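Local coordinates for catechol 2,3-dioxygenase (Pseudomonas sp. KL28, PDB 3HPY), which probably cleaves catechol and related aromatic diols with O2 beside a non-haem ferrous iron, opening the ring to a 2-hydroxy-6-oxohexa-2,4-dienoate, at residues 24-36 with 140-152. Residues are numbered along the deposited sequence; the frame is centred on the assembly and turned at random.
Sequences HFYRNVLGLVETG and NAQREHGIAPIQL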
loop_
_atom_site.group_PDB
_atom_site.type_symbol
_atom_site.label_atom_id
_atom_site.label_comp_id
_atom_site.label_asym_id
_atom_site.label_seq_id
_atom_site.Cartn_x
_atom_site.Cartn_y
_atom_site.Cartn_z
ATOM N N HIS C 24 27.936 8.813 -6.896
ATOM C CA HIS C 24 26.985 9.515 -6.039
ATOM C C HIS C 24 25.555 9.105 -6.344
ATOM O O HIS C 24 24.782 8.779 -5.439
ATOM C CB HIS C 24 27.119 11.026 -6.243
ATOM C CG HIS C 24 25.998 11.817 -5.646
ATOM N ND1 HIS C 24 25.907 12.079 -4.295
ATOM C CD2 HIS C 24 24.897 12.371 -6.212
ATOM C CE1 HIS C 24 24.801 12.760 -4.055
ATOM N NE2 HIS C 24 24.170 12.950 -5.202
ATOM N N PHE C 25 25.204 9.127 -7.626
ATOM C CA PHE C 25 23.854 8.777 -8.029
ATOM C C PHE C 25 23.435 7.363 -7.626
ATOM O O PHE C 25 22.464 7.182 -6.892
ATOM C CB PHE C 25 23.683 8.962 -9.540
ATOM C CG PHE C 25 22.345 8.515 -10.052
ATOM C CD1 PHE C 25 22.169 7.228 -10.543
ATOM C CD2 PHE C 25 21.248 9.372 -10.008
ATOM C CE1 PHE C 25 20.927 6.794 -10.982
ATOM C CE2 PHE C 25 19.994 8.946 -10.445
ATOM C CZ PHE C 25 19.834 7.659 -10.931
ATOM N N TYR C 26 24.169 6.364 -8.099
ATOM C CA TYR C 26 23.837 4.981 -7.793
ATOM C C TYR C 26 23.970 4.600 -6.328
ATOM O O TYR C 26 23.421 3.591 -5.900
ATOM C CB TYR C 26 24.684 4.033 -8.650
ATOM C CG TYR C 26 24.197 3.928 -10.078
ATOM C CD1 TYR C 26 22.967 3.330 -10.371
ATOM C CD2 TYR C 26 24.942 4.451 -11.131
ATOM C CE1 TYR C 26 22.490 3.259 -11.680
ATOM C CE2 TYR C 26 24.475 4.384 -12.451
ATOM C CZ TYR C 26 23.248 3.786 -12.713
ATOM O OH TYR C 26 22.781 3.695 -14.007
ATOM N N ARG C 27 24.680 5.398 -5.548
ATOM C CA ARG C 27 24.839 5.055 -4.147
ATOM C C ARG C 27 23.901 5.825 -3.218
ATOM O O ARG C 27 23.302 5.245 -2.309
ATOM C CB ARG C 27 26.287 5.277 -3.707
ATOM C CG ARG C 27 26.733 4.282 -2.657
ATOM C CD ARG C 27 27.504 4.932 -1.532
ATOM N NE ARG C 27 28.788 5.468 -1.971
ATOM C CZ ARG C 27 29.730 5.895 -1.139
ATOM N NH1 ARG C 27 29.525 5.847 0.171
ATOM N NH2 ARG C 27 30.877 6.368 -1.615
ATOM N N ASN C 28 23.770 7.125 -3.465
ATOM C CA ASN C 28 22.942 7.993 -2.639
ATOM C C ASN C 28 21.526 8.210 -3.160
ATOM O O ASN C 28 20.630 8.575 -2.398
ATOM C CB ASN C 28 23.650 9.334 -2.473
ATOM C CG ASN C 28 24.994 9.189 -1.802
ATOM O OD1 ASN C 28 25.901 9.987 -2.024
ATOM N ND2 ASN C 28 25.127 8.164 -0.963
ATOM N N VAL C 29 21.325 7.996 -4.453
ATOM C CA VAL C 29 20.006 8.155 -5.042
ATOM C C VAL C 29 19.322 6.806 -5.239
ATOM O O VAL C 29 18.274 6.556 -4.653
ATOM C CB VAL C 29 20.063 8.861 -6.404
ATOM C CG1 VAL C 29 18.649 8.991 -6.974
ATOM C CG2 VAL C 29 20.713 10.227 -6.253
ATOM N N LEU C 30 19.903 5.939 -6.066
ATOM C CA LEU C 30 19.294 4.628 -6.295
ATOM C C LEU C 30 19.424 3.760 -5.053
ATOM O O LEU C 30 18.694 2.794 -4.888
ATOM C CB LEU C 30 19.938 3.914 -7.489
ATOM C CG LEU C 30 19.272 2.584 -7.872
ATOM C CD1 LEU C 30 17.790 2.802 -8.127
ATOM C CD2 LEU C 30 19.946 2.003 -9.105
ATOM N N GLY C 31 20.368 4.099 -4.183
ATOM C CA GLY C 31 20.534 3.333 -2.962
ATOM C C GLY C 31 21.259 2.003 -3.066
ATOM O O GLY C 31 20.977 1.090 -2.287
ATOM N N LEU C 32 22.167 1.870 -4.028
ATOM C CA LEU C 32 22.951 0.643 -4.147
ATOM C C LEU C 32 24.097 0.729 -3.147
ATOM O O LEU C 32 24.538 1.827 -2.784
ATOM C CB LEU C 32 23.544 0.491 -5.551
ATOM C CG LEU C 32 22.698 -0.197 -6.627
ATOM C CD1 LEU C 32 21.263 0.238 -6.536
ATOM C CD2 LEU C 32 23.274 0.099 -7.991
ATOM N N VAL C 33 24.576 -0.434 -2.718
ATOM C CA VAL C 33 25.676 -0.544 -1.770
ATOM C C VAL C 33 26.992 -0.728 -2.541
ATOM O O VAL C 33 27.153 -1.706 -3.263
ATOM C CB VAL C 33 25.441 -1.762 -0.828
ATOM C CG1 VAL C 33 26.593 -1.915 0.150
ATOM C CG2 VAL C 33 24.119 -1.578 -0.070
ATOM N N GLU C 34 27.919 0.221 -2.401
ATOM C CA GLU C 34 29.213 0.149 -3.092
ATOM C C GLU C 34 29.975 -1.004 -2.485
ATOM O O GLU C 34 29.969 -1.173 -1.275
ATOM C CB GLU C 34 30.011 1.434 -2.895
ATOM C CG GLU C 34 31.319 1.437 -3.669
ATOM C CD GLU C 34 32.042 2.766 -3.602
ATOM O OE1 GLU C 34 31.381 3.813 -3.773
ATOM O OE2 GLU C 34 33.275 2.756 -3.395
ATOM N N THR C 35 30.677 -1.784 -3.282
ATOM C CA THR C 35 31.305 -2.913 -2.646
ATOM C C THR C 35 32.783 -3.141 -2.939
ATOM O O THR C 35 33.415 -4.042 -2.377
ATOM C CB THR C 35 30.457 -4.141 -2.967
ATOM O OG1 THR C 35 31.095 -5.318 -2.472
ATOM C CG2 THR C 35 30.220 -4.232 -4.460
ATOM N N GLY C 36 33.329 -2.291 -3.796
ATOM C CA GLY C 36 34.726 -2.382 -4.153
ATOM C C GLY C 36 35.039 -1.584 -5.401
ATOM O O GLY C 36 34.158 -1.299 -6.213
ATOM N N ASN C 140 16.680 -3.258 7.440
ATOM C CA ASN C 140 17.492 -2.364 8.259
ATOM C C ASN C 140 17.568 -0.999 7.582
ATOM O O ASN C 140 16.898 -0.764 6.574
ATOM C CB ASN C 140 18.897 -2.951 8.416
ATOM C CG ASN C 140 19.680 -2.927 7.125
ATOM O OD1 ASN C 140 19.111 -3.033 6.045
ATOM N ND2 ASN C 140 20.996 -2.791 7.231
ATOM N N ALA C 141 18.388 -0.106 8.131
ATOM C CA ALA C 141 18.542 1.240 7.589
ATOM C C ALA C 141 18.876 1.251 6.103
ATOM O O ALA C 141 18.542 2.197 5.399
ATOM C CB ALA C 141 19.616 1.986 8.366
ATOM N N GLN C 142 19.535 0.202 5.628
ATOM C CA GLN C 142 19.894 0.120 4.221
ATOM C C GLN C 142 18.662 0.302 3.333
ATOM O O GLN C 142 18.746 0.931 2.280
ATOM C CB GLN C 142 20.561 -1.230 3.914
ATOM C CG GLN C 142 21.918 -1.440 4.610
ATOM C CD GLN C 142 22.509 -2.826 4.357
ATOM O OE1 GLN C 142 21.974 -3.835 4.816
ATOM N NE2 GLN C 142 23.616 -2.876 3.615
ATOM N N ARG C 143 17.528 -0.235 3.777
ATOM C CA ARG C 143 16.270 -0.170 3.030
ATOM C C ARG C 143 15.755 1.251 2.842
ATOM O O ARG C 143 14.925 1.517 1.972
ATOM C CB ARG C 143 15.189 -0.993 3.744
ATOM C CG ARG C 143 13.925 -1.193 2.921
ATOM C CD ARG C 143 12.809 -1.907 3.693
ATOM N NE ARG C 143 12.205 -1.063 4.724
ATOM C CZ ARG C 143 11.008 -1.288 5.261
ATOM N NH1 ARG C 143 10.289 -2.329 4.868
ATOM N NH2 ARG C 143 10.522 -0.465 6.183
ATOM N N GLU C 144 16.248 2.170 3.655
ATOM C CA GLU C 144 15.787 3.544 3.576
ATOM C C GLU C 144 16.818 4.488 2.987
ATOM O O GLU C 144 16.598 5.695 2.931
ATOM C CB GLU C 144 15.375 4.014 4.969
ATOM C CG GLU C 144 14.399 3.063 5.635
ATOM C CD GLU C 144 13.996 3.505 7.023
ATOM O OE1 GLU C 144 13.189 4.446 7.137
ATOM O OE2 GLU C 144 14.492 2.914 8.003
ATOM N N HIS C 145 17.946 3.938 2.552
ATOM C CA HIS C 145 19.000 4.755 1.969
ATOM C C HIS C 145 18.699 4.914 0.492
ATOM O O HIS C 145 18.933 4.000 -0.305
ATOM C CB HIS C 145 20.358 4.083 2.161
ATOM C CG HIS C 145 21.506 4.880 1.627
ATOM N ND1 HIS C 145 21.931 6.054 2.208
ATOM C CD2 HIS C 145 22.335 4.655 0.582
ATOM C CE1 HIS C 145 22.977 6.517 1.547
ATOM N NE2 HIS C 145 23.243 5.686 0.555
ATOM N N GLY C 146 18.179 6.079 0.124
ATOM C CA GLY C 146 17.825 6.300 -1.263
ATOM C C GLY C 146 16.701 5.344 -1.613
ATOM O O GLY C 146 16.036 4.820 -0.723
ATOM N N ILE C 147 16.486 5.113 -2.900
ATOM C CA ILE C 147 15.427 4.214 -3.351
ATOM C C ILE C 147 15.648 2.815 -2.764
ATOM O O ILE C 147 14.703 2.158 -2.311
ATOM C CB ILE C 147 15.412 4.164 -4.887
ATOM C CG1 ILE C 147 15.253 5.591 -5.421
ATOM C CG2 ILE C 147 14.273 3.280 -5.387
ATOM C CD1 ILE C 147 15.306 5.706 -6.937
ATOM N N ALA C 148 16.903 2.381 -2.788
ATOM C CA ALA C 148 17.341 1.097 -2.241
ATOM C C ALA C 148 16.581 -0.133 -2.740
ATOM O O ALA C 148 15.871 -0.780 -1.981
ATOM C CB ALA C 148 17.295 1.160 -0.710
ATOM N N PRO C 149 16.760 -0.498 -4.014
ATOM C CA PRO C 149 16.051 -1.671 -4.538
ATOM C C PRO C 149 16.526 -2.975 -3.898
ATOM O O PRO C 149 17.565 -3.001 -3.231
ATOM C CB PRO C 149 16.329 -1.594 -6.032
ATOM C CG PRO C 149 17.722 -1.015 -6.068
ATOM C CD PRO C 149 17.650 0.090 -5.037
ATOM N N ILE C 150 15.765 -4.046 -4.123
ATOM C CA ILE C 150 16.035 -5.366 -3.552
ATOM C C ILE C 150 16.897 -6.322 -4.384
ATOM O O ILE C 150 17.586 -7.169 -3.826
ATOM C CB ILE C 150 14.700 -6.075 -3.198
ATOM C CG1 ILE C 150 14.095 -5.443 -1.938
ATOM C CG2 ILE C 150 14.925 -7.560 -2.955
ATOM C CD1 ILE C 150 13.661 -4.000 -2.112
ATOM N N GLN C 151 16.841 -6.211 -5.707
ATOM C CA GLN C 151 17.655 -7.063 -6.572
ATOM C C GLN C 151 17.712 -6.539 -8.001
ATOM O O GLN C 151 16.870 -5.743 -8.410
ATOM C CB GLN C 151 17.116 -8.505 -6.612
ATOM C CG GLN C 151 15.689 -8.654 -7.137
ATOM C CD GLN C 151 15.282 -10.107 -7.376
ATOM O OE1 GLN C 151 15.646 -11.007 -6.612
ATOM N NE2 GLN C 151 14.498 -10.335 -8.423
ATOM N N LEU C 152 18.727 -6.979 -8.745
ATOM C CA LEU C 152 18.852 -6.633 -10.157
ATOM C C LEU C 152 17.836 -7.619 -10.738
ATOM O O LEU C 152 18.081 -8.823 -10.761
ATOM C CB LEU C 152 20.268 -6.951 -10.666
ATOM C CG LEU C 152 20.503 -6.924 -12.183
ATOM C CD1 LEU C 152 20.436 -5.481 -12.671
ATOM C CD2 LEU C 152 21.862 -7.545 -12.534
HETATM O O HOH W 1 20.707 0.475 0.480
HETATM O O HOH W 2 19.938 -1.666 -2.635
#
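Ile-147 donates its backbone N-H to the carbonyl oxygen of Val-29, N to O 2.9 Å and almost straight at 172°. This joins the turn by which the chain leaves helix 19-29, in the N-terminal module of this two-module extradiol (vicinal oxygen chelate) dioxygenase, to the loop that leads into strand 151-159 of the iron-binding module. One residue on, Ala-148 N reaches Leu-30 O at 2.8 Å, the more bent bond of the two. Just after these two carbonyls the chain leaves helical geometry at Gly-31, which has positive phi; with no side chain in the way, its CA comes within 3.2 Å of His-145 O in a CA-H...O contact.

The Ile-147 side chain runs outward from there: CB sits by Leu-30 O, and CG1, beside the backbone N (chi1 -56°), is 3.3 Å from Val-29 O, the same oxygen its own amide binds. The chain then runs on extended, and CD1 meets Leu-30 CD1 at 4.0 Å. Beyond the contact Ile-147 packs on Ala-230 and Ile-233 of helix 224-236.

Pro-149 carries the apolar face onward: its CD lies near Leu-30 CG, and its CG meets Leu-32 CD1 at 3.8 Å, each leucine crossing the ring at about a right angle. Phe-219, from strand 213-220 that also supplies the iron ligand His-216, touches all three.

On the polar side the His-145 ring stands 88° from the Asn-28 amide plane, with ND2 at its edge. Gly-31 O is held by two waters: one also donates to Pro-149 O, the other to Gln-142 O at 2.7 Å from the water oxygen.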